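Ribose-5-phosphate isomerase RpiB (Thermotoga maritima, PDB 1O1X) probably catalyses the reversible interconversion of ribose 5-phosphate and ribulose 5-phosphate. Local coordinates at residues L106-S109 / H110-N114; G124-L127 / A128-V132; A23-L26 / K27-K31; V132-F135 / L136-F140. All coordinates share one frame; numbering follows the deposited sequence.

Contact 1 of 4, residues L106-S109 / H110-N114; sequences LARS and HNNAN
L106 and A107 offer their carbonyls to the chain leaving helix 101-109. H110 N bonds to L106 O at 2.8 Å, a sound helical bond, after which N111 N to A107 O and N112 N to R108 O are only weak; A113 N reaches A107 O at 2.9 Å from above the carbonyl plane. N112 takes positive phi, a backbone shape that asparagine tolerates better than most residues. The R108 chain bends at chi2 and chi3 (-71° and -49°), folding the guanidinium back over the turn. There NH1 donates to A113 O at 2.8 Å and to N112 OD1 at 3.0 Å, both at the edge and tilted from the guanidinium plane; a water joins NH2 to the same OD1. Shortening R108 to an alanine would take away NH1, and A113 O and N112 OD1 would probably lose the donor that ties them together. L106 CD2 sits over one face of the H110 imidazole, 3.7 Å from its centroid, in CH-pi contact, while H145 stacks on the ring. H110, the predicted proton donor, and N111, a predicted ligand-binding residue, thus sit on a cross-linked turn, with T79 and L81 of the second subunit, also predicted to bind ligand, packed on L106 and A107.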
ATOM      1  N   LEU A 106       3.995 -10.331 -10.336  1.00 10.81           N
ATOM      2  CA  LEU A 106       2.851 -11.107 -10.744  1.00 11.20           C
ATOM      3  C   LEU A 106       2.255 -10.614 -12.072  1.00 10.69           C
ATOM      4  O   LEU A 106       1.825 -11.410 -12.877  1.00 10.14           O
ATOM      5  CB  LEU A 106       1.802 -11.168  -9.614  1.00 13.36           C
ATOM      6  CG  LEU A 106       2.194 -12.034  -8.398  1.00 14.58           C
ATOM      7  CD1 LEU A 106       1.226 -11.901  -7.288  1.00 19.58           C
ATOM      8  CD2 LEU A 106       2.339 -13.475  -8.789  1.00 17.90           C
ATOM      9  N   ALA A 107       2.265  -9.312 -12.318  1.00 10.27           N
ATOM     10  CA  ALA A 107       1.804  -8.770 -13.582  1.00 10.44           C
ATOM     11  C   ALA A 107       2.548  -9.444 -14.754  1.00 10.30           C
ATOM     12  O   ALA A 107       1.942  -9.758 -15.775  1.00  9.32           O
ATOM     13  CB  ALA A 107       1.988  -7.251 -13.633  1.00 10.56           C
ATOM     14  N   ARG A 108       3.848  -9.672 -14.579  1.00  9.59           N
ATOM     15  CA  ARG A 108       4.671 -10.322 -15.576  1.00 10.01           C
ATOM     16  C   ARG A 108       4.516 -11.835 -15.602  1.00 10.22           C
ATOM     17  O   ARG A 108       4.264 -12.417 -16.650  1.00 10.09           O
ATOM     18  CB  ARG A 108       6.127  -9.945 -15.324  1.00 10.32           C
ATOM     19  CG  ARG A 108       6.422  -8.441 -15.596  1.00 11.16           C
ATOM     20  CD  ARG A 108       6.402  -8.000 -17.081  1.00 11.64           C
ATOM     21  NE  ARG A 108       7.223  -8.927 -17.824  1.00 10.92           N
ATOM     22  CZ  ARG A 108       6.874  -9.690 -18.839  1.00 10.91           C
ATOM     23  NH1 ARG A 108       5.699  -9.597 -19.424  1.00 12.44           N
ATOM     24  NH2 ARG A 108       7.744 -10.585 -19.258  1.00 10.64           N
ATOM     25  N   SER A 109       4.638 -12.454 -14.426  1.00 10.67           N
ATOM     26  CA  SER A 109       4.601 -13.916 -14.240  1.00 11.36           C
ATOM     27  C   SER A 109       3.277 -14.512 -14.674  1.00 11.50           C
ATOM     28  O   SER A 109       3.260 -15.557 -15.352  1.00 10.26           O
ATOM     29  CB  SER A 109       4.798 -14.291 -12.761  1.00 11.19           C
ATOM     30  OG  SER A 109       6.128 -14.032 -12.423  1.00 16.58           O
ATOM     31  N   HIS A 110       2.184 -13.854 -14.251  1.00 10.95           N
ATOM     32  CA  HIS A 110       0.836 -14.352 -14.493  1.00 11.07           C
ATOM     33  C   HIS A 110       0.085 -13.682 -15.628  1.00 11.39           C
ATOM     34  O   HIS A 110      -0.669 -14.342 -16.339  1.00 12.80           O
ATOM     35  CB  HIS A 110       0.025 -14.270 -13.191  1.00 10.61           C
ATOM     36  CG  HIS A 110       0.559 -15.131 -12.095  1.00 10.90           C
ATOM     37  ND1 HIS A 110      -0.114 -15.322 -10.908  1.00 13.41           N
ATOM     38  CD2 HIS A 110       1.670 -15.908 -12.028  1.00 12.54           C
ATOM     39  CE1 HIS A 110       0.572 -16.160 -10.149  1.00 13.97           C
ATOM     40  NE2 HIS A 110       1.661 -16.524 -10.804  1.00 11.33           N
ATOM     41  N   ASN A 111       0.255 -12.375 -15.808  1.00 11.99           N
ATOM     42  CA  ASN A 111      -0.536 -11.650 -16.799  1.00 12.22           C
ATOM     43  C   ASN A 111       0.241 -11.300 -18.075  1.00 11.77           C
ATOM     44  O   ASN A 111      -0.325 -10.675 -18.971  1.00 11.47           O
ATOM     45  CB  ASN A 111      -1.161 -10.383 -16.195  1.00 11.23           C
ATOM     46  CG  ASN A 111      -1.913 -10.644 -14.896  1.00 14.83           C
ATOM     47  OD1 ASN A 111      -3.065 -11.133 -14.887  1.00 16.20           O
ATOM     48  ND2 ASN A 111      -1.287 -10.316 -13.807  1.00  9.30           N
ATOM     49  N   ASN A 112       1.530 -11.677 -18.126  1.00 12.06           N
ATOM     50  CA  ASN A 112       2.439 -11.323 -19.234  1.00 10.96           C
ATOM     51  C   ASN A 112       2.248  -9.853 -19.606  1.00 11.01           C
ATOM     52  O   ASN A 112       2.134  -9.486 -20.770  1.00 11.04           O
ATOM     53  CB  ASN A 112       2.184 -12.216 -20.473  1.00 11.65           C
ATOM     54  CG  ASN A 112       3.319 -12.170 -21.470  1.00 13.49           C
ATOM     55  OD1 ASN A 112       4.413 -11.703 -21.123  1.00 13.76           O
ATOM     56  ND2 ASN A 112       3.090 -12.667 -22.706  1.00 10.05           N
ATOM     57  N   ALA A 113       2.237  -8.990 -18.599  1.00 11.04           N
ATOM     58  CA  ALA A 113       1.925  -7.597 -18.809  1.00 11.09           C
ATOM     59  C   ALA A 113       2.960  -6.952 -19.712  1.00 10.97           C
ATOM     60  O   ALA A 113       4.172  -7.210 -19.597  1.00 11.73           O
ATOM     61  CB  ALA A 113       1.833  -6.901 -17.504  1.00 10.97           C
ATOM     62  N   ASN A 114       2.491  -6.089 -20.610  1.00 11.96           N
ATOM     63  CA  ASN A 114       3.403  -5.390 -21.512  1.00 11.39           C
ATOM     64  C   ASN A 114       3.446  -3.882 -21.280  1.00 11.90           C
ATOM     65  O   ASN A 114       4.278  -3.199 -21.830  1.00 10.96           O
ATOM     66  CB  ASN A 114       3.159  -5.787 -22.974  1.00 12.32           C
ATOM     67  CG  ASN A 114       1.715  -5.623 -23.428  1.00 12.04           C
ATOM     68  OD1 ASN A 114       0.936  -4.907 -22.816  1.00  9.55           O
ATOM     69  ND2 ASN A 114       1.389  -6.235 -24.565  1.00 11.03           N
TER
HETATM   70  O   HOH W   1       7.065 -12.060 -21.728  1.00 19.18           O

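Contact 2 of 4, residues G124-L127 / A128-V132; sequences GAEL and AFWIV
G124 O receives A128 N at 2.9 Å, in the carbonyl plane and nearly straight at 167°, which closes the first turn of helix 125-137. G124 is its N-cap residue. One residue on, A125 O accepts F129 N at 2.9 Å and also lies over one face of the F129 ring, 3.2 Å from CG. The ring reaches back along the helix because CG is anti to its carbonyl carbon (chi1 -59°), and its far end, CZ, comes within 4.2 Å of A125 CB; alanine is small enough to leave room for it. W130 leans back in the same sense, its indole lying with one face over E126 O; in one of two conformers E126 CG also lies by W130 CZ2. Toward the CE3 corner of the indole, L127 CD1 meets W130 CE3 at 3.7 Å, the two side chains crossing at about a right angle, and L127 CG also touches I131 CD1. R105 of the third subunit makes a cation-pi contact with the indole. A serine in place of W130 would probably leave L127 CD1 without its apolar neighbour and that arginine without its ring. Buried A128 and I131 face the chain's own core, whereas W130 also packs on L122 of the fourth subunit: a helix packed on the parallel sheet of an alpha/beta fold, with one side given to the tetramer interface.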
ATOM      1  N   GLY A 124       6.606   6.992  -4.139  1.00 11.12           N
ATOM      2  CA  GLY A 124       7.919   7.592  -4.169  1.00 10.96           C
ATOM      3  C   GLY A 124       8.726   7.058  -5.321  1.00 11.08           C
ATOM      4  O   GLY A 124       8.531   5.949  -5.795  1.00 10.26           O
ATOM      5  N   ALA A 125       9.658   7.865  -5.759  1.00 10.84           N
ATOM      6  CA  ALA A 125      10.519   7.531  -6.848  1.00 11.54           C
ATOM      7  C   ALA A 125      11.327   6.268  -6.614  1.00 11.38           C
ATOM      8  O   ALA A 125      11.412   5.423  -7.500  1.00 11.14           O
ATOM      9  CB  ALA A 125      11.410   8.683  -7.102  1.00 12.84           C
ATOM     10  N   GLU A 126      11.920   6.096  -5.444  1.00 10.95           N
ATOM     11  CA  GLU A 126      12.749   4.914  -5.235  1.00 12.19           C
ATOM     12  C   GLU A 126      11.879   3.626  -5.253  1.00 10.85           C
ATOM     13  O   GLU A 126      12.274   2.605  -5.827  1.00 10.35           O
ATOM     14  CB  GLU A 126      13.573   5.023  -3.956  0.65 13.01           C
ATOM     15  CG  GLU A 126      14.105   3.690  -3.432  0.65 18.57           C
ATOM     16  CD  GLU A 126      15.612   3.478  -3.545  0.65 26.34           C
ATOM     17  OE1 GLU A 126      16.094   3.207  -4.680  0.65 31.13           O
ATOM     18  OE2 GLU A 126      16.298   3.485  -2.468  0.65 29.59           O
ATOM     19  N   LEU A 127      10.677   3.694  -4.699  1.00  9.32           N
ATOM     20  CA  LEU A 127       9.752   2.564  -4.837  1.00 10.13           C
ATOM     21  C   LEU A 127       9.395   2.288  -6.290  1.00  9.53           C
ATOM     22  O   LEU A 127       9.332   1.117  -6.716  1.00  9.64           O
ATOM     23  CB  LEU A 127       8.497   2.777  -4.005  1.00  9.86           C
ATOM     24  CG  LEU A 127       7.410   1.699  -4.062  1.00 11.32           C
ATOM     25  CD1 LEU A 127       7.983   0.389  -3.587  1.00 13.09           C
ATOM     26  CD2 LEU A 127       6.204   2.078  -3.198  1.00 11.25           C
ATOM     27  N   ALA A 128       9.098   3.344  -7.043  1.00  9.99           N
ATOM     28  CA  ALA A 128       8.838   3.235  -8.493  1.00 10.00           C
ATOM     29  C   ALA A 128       9.992   2.535  -9.211  1.00  9.93           C
ATOM     30  O   ALA A 128       9.775   1.706 -10.058  1.00  8.98           O
ATOM     31  CB  ALA A 128       8.636   4.629  -9.099  1.00 10.57           C
ATOM     32  N   PHE A 129      11.224   2.898  -8.888  1.00 10.96           N
ATOM     33  CA  PHE A 129      12.400   2.269  -9.501  1.00 11.78           C
ATOM     34  C   PHE A 129      12.462   0.752  -9.224  1.00 12.32           C
ATOM     35  O   PHE A 129      12.767  -0.030 -10.140  1.00 11.97           O
ATOM     36  CB  PHE A 129      13.731   2.917  -9.040  1.00 12.15           C
ATOM     37  CG  PHE A 129      13.873   4.408  -9.341  1.00 11.19           C
ATOM     38  CD1 PHE A 129      13.069   5.078 -10.282  1.00 13.22           C
ATOM     39  CD2 PHE A 129      14.842   5.141  -8.657  1.00 13.03           C
ATOM     40  CE1 PHE A 129      13.221   6.436 -10.491  1.00 13.70           C
ATOM     41  CE2 PHE A 129      15.007   6.511  -8.883  1.00 13.29           C
ATOM     42  CZ  PHE A 129      14.213   7.148  -9.783  1.00 13.33           C
ATOM     43  N   TRP A 130      12.168   0.339  -7.984  1.00 11.49           N
ATOM     44  CA  TRP A 130      12.106  -1.070  -7.656  1.00 12.21           C
ATOM     45  C   TRP A 130      11.010  -1.790  -8.426  1.00 11.07           C
ATOM     46  O   TRP A 130      11.204  -2.947  -8.845  1.00 11.31           O
ATOM     47  CB  TRP A 130      11.850  -1.348  -6.167  1.00 12.21           C
ATOM     48  CG  TRP A 130      12.820  -0.745  -5.228  1.00 16.50           C
ATOM     49  CD1 TRP A 130      14.085  -0.321  -5.487  1.00 20.11           C
ATOM     50  CD2 TRP A 130      12.575  -0.480  -3.837  1.00 17.96           C
ATOM     51  NE1 TRP A 130      14.618   0.243  -4.347  1.00 23.85           N
ATOM     52  CE2 TRP A 130      13.705   0.167  -3.329  1.00 22.08           C
ATOM     53  CE3 TRP A 130      11.481  -0.667  -3.000  1.00 18.79           C
ATOM     54  CZ2 TRP A 130      13.789   0.600  -1.998  1.00 23.41           C
ATOM     55  CZ3 TRP A 130      11.564  -0.264  -1.675  1.00 20.44           C
ATOM     56  CH2 TRP A 130      12.704   0.375  -1.193  1.00 21.52           C
ATOM     57  N   ILE A 131       9.865  -1.134  -8.595  1.00 10.50           N
ATOM     58  CA  ILE A 131       8.750  -1.719  -9.347  1.00  9.78           C
ATOM     59  C   ILE A 131       9.161  -1.902 -10.804  1.00 10.91           C
ATOM     60  O   ILE A 131       8.935  -2.976 -11.397  1.00 10.84           O
ATOM     61  CB  ILE A 131       7.452  -0.867  -9.211  1.00  9.45           C
ATOM     62  CG1 ILE A 131       6.950  -0.862  -7.753  1.00  8.54           C
ATOM     63  CG2 ILE A 131       6.339  -1.354 -10.126  1.00 11.47           C
ATOM     64  CD1 ILE A 131       5.907   0.208  -7.481  1.00  9.40           C
ATOM     65  N   VAL A 132       9.786  -0.882 -11.368  1.00 10.11           N
ATOM     66  CA  VAL A 132      10.271  -0.915 -12.754  1.00 11.44           C
ATOM     67  C   VAL A 132      11.294  -2.042 -12.955  1.00 12.24           C
ATOM     68  O   VAL A 132      11.192  -2.794 -13.919  1.00 12.43           O
ATOM     69  CB  VAL A 132      10.871   0.452 -13.172  1.00 11.63           C
ATOM     70  CG1 VAL A 132      11.668   0.342 -14.483  1.00 14.56           C
ATOM     71  CG2 VAL A 132       9.790   1.514 -13.298  1.00 12.39           C
TER

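Contact 3 of 4, residues A23-L26 / K27-K31; sequences AFEL and KEKVK
E25 OE2 and K29 NZ make a salt bridge at 3.2 Å, with the nitrogen above the carboxylate plane; the side chains run side by side, as glutamate and lysine four residues apart on a helix readily do. Each also has a long, weak ion pair with its counterpart in the fourth subunit. Separately, K27 NZ and E28 OE2 lie 2.8 Å apart, the ammonium arriving nearly along the C-O axis. K31 NZ stands at a long 3.6 Å from E28 OE2, which makes a three-residue network. Both lysines also pair with D43, whose carboxylate lies close to that of E28, and K27 NZ also donates to T46 O. Two lysines between two acids probably offset the repulsion of the like charges. Next to the network lies the F24 ring. E28 CG rests over its face, 3.7 Å from the centroid in a CH-pi contact, and the E28 carboxylate continues almost parallel to the ring, the planes 11° apart. The bend of E28 at chi2 (-68°) lays the carboxylate along the phenyl and within reach of K27. On the buried side L26 CD1 and V30 CG2 meet at 4.1 Å, branched apolar groups suited to a helix face turned inward. Helix 24-36 links strands 14-18 and 40-43 in a beta-alpha-beta unit: V30 and K27 touch I17, and L26 and V30 pack against helix 125-137.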
ATOM      1  N   ALA A  23       1.616  13.337 -13.348  1.00 12.64           N
ATOM      2  CA  ALA A  23       2.693  12.403 -13.079  1.00 12.79           C
ATOM      3  C   ALA A  23       3.957  12.744 -13.861  1.00 12.01           C
ATOM      4  O   ALA A  23       4.841  11.908 -13.926  1.00 11.26           O
ATOM      5  CB  ALA A  23       2.258  10.980 -13.388  1.00 12.12           C
ATOM      6  N   PHE A  24       4.052  13.973 -14.389  1.00 12.61           N
ATOM      7  CA  PHE A  24       5.218  14.403 -15.155  1.00 12.37           C
ATOM      8  C   PHE A  24       6.518  14.246 -14.359  1.00 12.51           C
ATOM      9  O   PHE A  24       7.531  13.811 -14.883  1.00 10.70           O
ATOM     10  CB  PHE A  24       5.081  15.884 -15.614  1.00 13.29           C
ATOM     11  CG  PHE A  24       6.313  16.436 -16.334  1.00 13.15           C
ATOM     12  CD1 PHE A  24       6.612  16.049 -17.629  1.00 14.65           C
ATOM     13  CD2 PHE A  24       7.161  17.323 -15.713  1.00 15.18           C
ATOM     14  CE1 PHE A  24       7.745  16.530 -18.269  1.00 15.25           C
ATOM     15  CE2 PHE A  24       8.274  17.802 -16.360  1.00 16.72           C
ATOM     16  CZ  PHE A  24       8.566  17.393 -17.633  1.00 15.03           C
ATOM     17  N   GLU A  25       6.514  14.650 -13.100  1.00 12.87           N
ATOM     18  CA  GLU A  25       7.733  14.618 -12.304  1.00 13.95           C
ATOM     19  C   GLU A  25       8.262  13.216 -12.127  1.00 12.39           C
ATOM     20  O   GLU A  25       9.460  12.964 -12.326  1.00 12.27           O
ATOM     21  CB  GLU A  25       7.489  15.266 -10.960  1.00 15.65           C
ATOM     22  CG  GLU A  25       8.713  15.366 -10.064  1.00 21.55           C
ATOM     23  CD  GLU A  25       8.313  15.814  -8.652  1.00 29.95           C
ATOM     24  OE1 GLU A  25       7.781  16.929  -8.521  1.00 29.90           O
ATOM     25  OE2 GLU A  25       8.453  14.995  -7.699  1.00 38.34           O
ATOM     26  N   LEU A  26       7.381  12.282 -11.808  1.00 12.02           N
ATOM     27  CA  LEU A  26       7.813  10.910 -11.608  1.00 12.15           C
ATOM     28  C   LEU A  26       8.225  10.315 -12.957  1.00 11.91           C
ATOM     29  O   LEU A  26       9.163   9.535 -13.015  1.00 11.63           O
ATOM     30  CB  LEU A  26       6.759  10.065 -10.920  1.00 11.74           C
ATOM     31  CG  LEU A  26       7.165   8.617 -10.612  1.00 13.55           C
ATOM     32  CD1 LEU A  26       8.350   8.526  -9.717  1.00 14.04           C
ATOM     33  CD2 LEU A  26       6.034   7.821 -10.028  1.00 15.23           C
ATOM     34  N   LYS A  27       7.504  10.662 -14.028  1.00 11.62           N
ATOM     35  CA  LYS A  27       7.811  10.158 -15.373  1.00 11.67           C
ATOM     36  C   LYS A  27       9.259  10.527 -15.736  1.00 11.67           C
ATOM     37  O   LYS A  27       9.998   9.721 -16.225  1.00 11.53           O
ATOM     38  CB  LYS A  27       6.829  10.727 -16.404  1.00 12.49           C
ATOM     39  CG  LYS A  27       7.033  10.206 -17.841  1.00 11.57           C
ATOM     40  CD  LYS A  27       7.871  11.074 -18.726  1.00 13.17           C
ATOM     41  CE  LYS A  27       7.055  12.246 -19.282  1.00 13.95           C
ATOM     42  NZ  LYS A  27       7.937  13.198 -20.039  1.00 13.05           N
ATOM     43  N   GLU A  28       9.630  11.776 -15.499  1.00 11.49           N
ATOM     44  CA  GLU A  28      10.974  12.255 -15.723  1.00 11.87           C
ATOM     45  C   GLU A  28      12.026  11.498 -14.906  1.00 11.67           C
ATOM     46  O   GLU A  28      13.084  11.132 -15.430  1.00 11.16           O
ATOM     47  CB  GLU A  28      11.031  13.753 -15.415  1.00 12.69           C
ATOM     48  CG  GLU A  28      10.237  14.613 -16.412  1.00 14.21           C
ATOM     49  CD  GLU A  28      10.866  14.598 -17.801  1.00 18.85           C
ATOM     50  OE1 GLU A  28      11.987  15.127 -17.937  1.00 23.81           O
ATOM     51  OE2 GLU A  28      10.260  14.022 -18.744  1.00 19.69           O
ATOM     52  N   LYS A  29      11.743  11.258 -13.623  1.00 11.56           N
ATOM     53  CA  LYS A  29      12.658  10.509 -12.776  1.00 11.58           C
ATOM     54  C   LYS A  29      12.826   9.063 -13.246  1.00 11.03           C
ATOM     55  O   LYS A  29      13.920   8.558 -13.294  1.00 11.61           O
ATOM     56  CB  LYS A  29      12.179  10.565 -11.334  1.00 11.96           C
ATOM     57  CG  LYS A  29      12.336  11.957 -10.736  1.00 13.37           C
ATOM     58  CD  LYS A  29      11.757  12.032  -9.360  1.00 16.75           C
ATOM     59  CE  LYS A  29      12.150  13.357  -8.699  1.00 19.33           C
ATOM     60  NZ  LYS A  29      11.293  13.593  -7.499  1.00 26.24           N
ATOM     61  N   VAL A  30      11.749   8.431 -13.641  1.00 10.63           N
ATOM     62  CA  VAL A  30      11.782   7.059 -14.146  1.00 10.66           C
ATOM     63  C   VAL A  30      12.539   6.977 -15.468  1.00 11.25           C
ATOM     64  O   VAL A  30      13.370   6.095 -15.686  1.00 10.88           O
ATOM     65  CB  VAL A  30      10.368   6.473 -14.259  1.00 10.79           C
ATOM     66  CG1 VAL A  30      10.375   5.187 -15.040  1.00 11.02           C
ATOM     67  CG2 VAL A  30       9.790   6.219 -12.838  1.00 11.83           C
ATOM     68  N   LYS A  31      12.256   7.907 -16.358  1.00 11.73           N
ATOM     69  CA  LYS A  31      12.998   8.018 -17.606  1.00 12.16           C
ATOM     70  C   LYS A  31      14.482   8.153 -17.376  1.00 11.90           C
ATOM     71  O   LYS A  31      15.251   7.408 -17.961  1.00 11.19           O
ATOM     72  CB  LYS A  31      12.513   9.187 -18.413  1.00 12.21           C
ATOM     73  CG  LYS A  31      13.310   9.412 -19.683  1.00 15.10           C
ATOM     74  CD  LYS A  31      12.690  10.474 -20.530  1.00 16.97           C
ATOM     75  CE  LYS A  31      12.951  11.839 -20.023  1.00 18.27           C
ATOM     76  NZ  LYS A  31      12.594  12.704 -21.175  1.00 22.16           N
TER

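Contact 4 of 4, residues V132-F135 / L136-F140; sequences VDTF and LSTPF
T138 CB stands 3.3 Å from T134 O, and from it OG1 continues to that same oxygen, donating a hydrogen bond of 2.6 Å. With OG1 anti to its own carbonyl carbon (chi1 -60°), the hydroxyl is directed back at the helix end. CG2, the other branch, turns to S109 at the end of helix 101-109. T134 lies alongside, pointing the same way, its CG2 near the T138 hydroxyl while its own OG1 bonds to W130 O within the helix. T134 O has a second donor: S137 N reaches it at 3.3 Å, and the two donors come from opposite faces of the carbonyl plane. S137 adds a side-chain bond, OG to D133 O at 2.7 Å, for which chi1 of 67° brings OG between its backbone N and carbonyl carbon. This is the C-terminal end of helix 125-137, where carbonyls lose the amide donors of a following turn; small hydroxyl residues take over part of that work. A water continues the job, donating to F135 O at 3.1 Å and to T138 O at 2.7 Å, so that it bridges the last turn and the departing chain. On the apolar side L136 N still makes a regular helical bond to V132 O at 3.0 Å. L136 CD1 meets V132 CG1 at 4.0 Å, side by side, and both residues pack on L34 of helix 24-36. The F135 side chain projects elsewhere: its ring meets that of F72 with planes at about 70° and touches A113 and R108, a buried place that suits a large apolar group.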
ATOM      1  N   VAL A 132       9.786  -0.882 -11.368  1.00 10.11           N
ATOM      2  CA  VAL A 132      10.271  -0.915 -12.754  1.00 11.44           C
ATOM      3  C   VAL A 132      11.294  -2.042 -12.955  1.00 12.24           C
ATOM      4  O   VAL A 132      11.192  -2.794 -13.919  1.00 12.43           O
ATOM      5  CB  VAL A 132      10.871   0.452 -13.172  1.00 11.63           C
ATOM      6  CG1 VAL A 132      11.668   0.342 -14.483  1.00 14.56           C
ATOM      7  CG2 VAL A 132       9.790   1.514 -13.298  1.00 12.39           C
ATOM      8  N   ASP A 133      12.270  -2.164 -12.047  1.00 12.69           N
ATOM      9  CA  ASP A 133      13.306  -3.192 -12.133  1.00 13.27           C
ATOM     10  C   ASP A 133      12.675  -4.596 -12.106  1.00 12.87           C
ATOM     11  O   ASP A 133      13.064  -5.478 -12.872  1.00 12.19           O
ATOM     12  CB  ASP A 133      14.261  -3.132 -10.951  1.00 13.79           C
ATOM     13  CG  ASP A 133      15.239  -1.959 -11.002  1.00 18.24           C
ATOM     14  OD1 ASP A 133      15.359  -1.257 -12.021  1.00 20.34           O
ATOM     15  OD2 ASP A 133      15.938  -1.725  -9.993  1.00 26.12           O
ATOM     16  N   THR A 134      11.700  -4.788 -11.234  1.00 12.15           N
ATOM     17  CA  THR A 134      10.982  -6.068 -11.150  1.00 11.63           C
ATOM     18  C   THR A 134      10.198  -6.383 -12.439  1.00 11.92           C
ATOM     19  O   THR A 134      10.251  -7.500 -12.978  1.00 10.31           O
ATOM     20  CB  THR A 134      10.029  -6.012  -9.961  1.00 11.83           C
ATOM     21  OG1 THR A 134      10.800  -5.806  -8.776  1.00 10.53           O
ATOM     22  CG2 THR A 134       9.308  -7.334  -9.763  1.00 12.34           C
ATOM     23  N   PHE A 135       9.484  -5.366 -12.939  1.00 11.80           N
ATOM     24  CA  PHE A 135       8.713  -5.487 -14.158  1.00 12.21           C
ATOM     25  C   PHE A 135       9.593  -5.900 -15.345  1.00 12.67           C
ATOM     26  O   PHE A 135       9.225  -6.771 -16.114  1.00 12.40           O
ATOM     27  CB  PHE A 135       7.998  -4.161 -14.473  1.00 11.64           C
ATOM     28  CG  PHE A 135       6.888  -4.294 -15.474  1.00 12.41           C
ATOM     29  CD1 PHE A 135       5.615  -4.711 -15.068  1.00 11.80           C
ATOM     30  CD2 PHE A 135       7.087  -3.975 -16.809  1.00 11.68           C
ATOM     31  CE1 PHE A 135       4.566  -4.780 -15.985  1.00 11.51           C
ATOM     32  CE2 PHE A 135       6.026  -4.080 -17.728  1.00 12.19           C
ATOM     33  CZ  PHE A 135       4.792  -4.477 -17.314  1.00 11.62           C
ATOM     34  N   LEU A 136      10.756  -5.269 -15.477  1.00 12.83           N
ATOM     35  CA  LEU A 136      11.612  -5.500 -16.616  1.00 13.99           C
ATOM     36  C   LEU A 136      12.438  -6.760 -16.487  1.00 14.97           C
ATOM     37  O   LEU A 136      13.032  -7.221 -17.461  1.00 16.89           O
ATOM     38  CB  LEU A 136      12.536  -4.294 -16.829  1.00 13.87           C
ATOM     39  CG  LEU A 136      11.850  -2.993 -17.211  1.00 15.23           C
ATOM     40  CD1 LEU A 136      12.904  -1.902 -17.550  1.00 18.68           C
ATOM     41  CD2 LEU A 136      10.933  -3.189 -18.336  1.00 19.54           C
ATOM     42  N   SER A 137      12.515  -7.348 -15.309  1.00 14.80           N
ATOM     43  CA  SER A 137      13.385  -8.480 -15.156  1.00 15.18           C
ATOM     44  C   SER A 137      12.646  -9.772 -14.872  1.00 15.31           C
ATOM     45  O   SER A 137      13.270 -10.796 -14.655  1.00 16.56           O
ATOM     46  CB  SER A 137      14.461  -8.151 -14.101  1.00 15.48           C
ATOM     47  OG  SER A 137      13.831  -8.019 -12.868  1.00 19.82           O
ATOM     48  N   THR A 138      11.314  -9.775 -14.899  1.00 14.45           N
ATOM     49  CA  THR A 138      10.533 -10.975 -14.597  1.00 12.58           C
ATOM     50  C   THR A 138       9.967 -11.598 -15.878  1.00 12.55           C
ATOM     51  O   THR A 138       9.255 -10.929 -16.647  1.00 12.01           O
ATOM     52  CB  THR A 138       9.361 -10.613 -13.675  1.00 12.89           C
ATOM     53  OG1 THR A 138       9.861 -10.063 -12.450  1.00 11.60           O
ATOM     54  CG2 THR A 138       8.530 -11.862 -13.259  1.00 12.21           C
ATOM     55  N   PRO A 139      10.233 -12.879 -16.089  1.00 12.33           N
ATOM     56  CA  PRO A 139       9.656 -13.584 -17.231  1.00 12.62           C
ATOM     57  C   PRO A 139       8.191 -13.998 -17.003  1.00 12.16           C
ATOM     58  O   PRO A 139       7.712 -14.112 -15.862  1.00 11.22           O
ATOM     59  CB  PRO A 139      10.563 -14.796 -17.372  1.00 13.36           C
ATOM     60  CG  PRO A 139      11.069 -15.091 -15.973  1.00 14.36           C
ATOM     61  CD  PRO A 139      11.076 -13.764 -15.257  1.00 12.24           C
ATOM     62  N   PHE A 140       7.482 -14.201 -18.103  1.00 12.25           N
ATOM     63  CA  PHE A 140       6.168 -14.817 -18.083  1.00 12.61           C
ATOM     64  C   PHE A 140       6.274 -16.314 -17.815  1.00 13.84           C
ATOM     65  O   PHE A 140       7.144 -17.000 -18.381  1.00 14.16           O
ATOM     66  CB  PHE A 140       5.448 -14.495 -19.405  1.00 12.89           C
ATOM     67  CG  PHE A 140       4.065 -15.109 -19.542  1.00 10.97           C
ATOM     68  CD1 PHE A 140       3.123 -15.006 -18.523  1.00 12.18           C
ATOM     69  CD2 PHE A 140       3.704 -15.732 -20.742  1.00 13.12           C
ATOM     70  CE1 PHE A 140       1.852 -15.532 -18.688  1.00 12.66           C
ATOM     71  CE2 PHE A 140       2.466 -16.248 -20.921  1.00 11.22           C
ATOM     72  CZ  PHE A 140       1.529 -16.165 -19.894  1.00 13.22           C
TER
HETATM   73  O   HOH W   2      10.368  -8.937 -18.016  1.00 43.85           O

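Overall arrangement
Helix 125-137 carries contact 2 at its start and contact 4 at its end, joined through V132. Contact 3, on helix 24-36, packs along it: L26 CD1 lies 3.7 Å from A125 CA, and V30 CG1 lies 4.1 Å from V132 CG2. Contact 1 meets the other end, with R108 NH2 3.0 Å from T138 O. Contacts 1 and 3 stand on opposite sides of the chain's centre, about 23 Å apart between centres. In contact 1 the side chains of H110 and R148, a predicted ligand-binding residue, are about 7 Å apart; A23 lies near D20, also predicted to bind the ligand. L106 and A107 pack on T79 and L81 of the second subunit, consistent with a site shared between subunits.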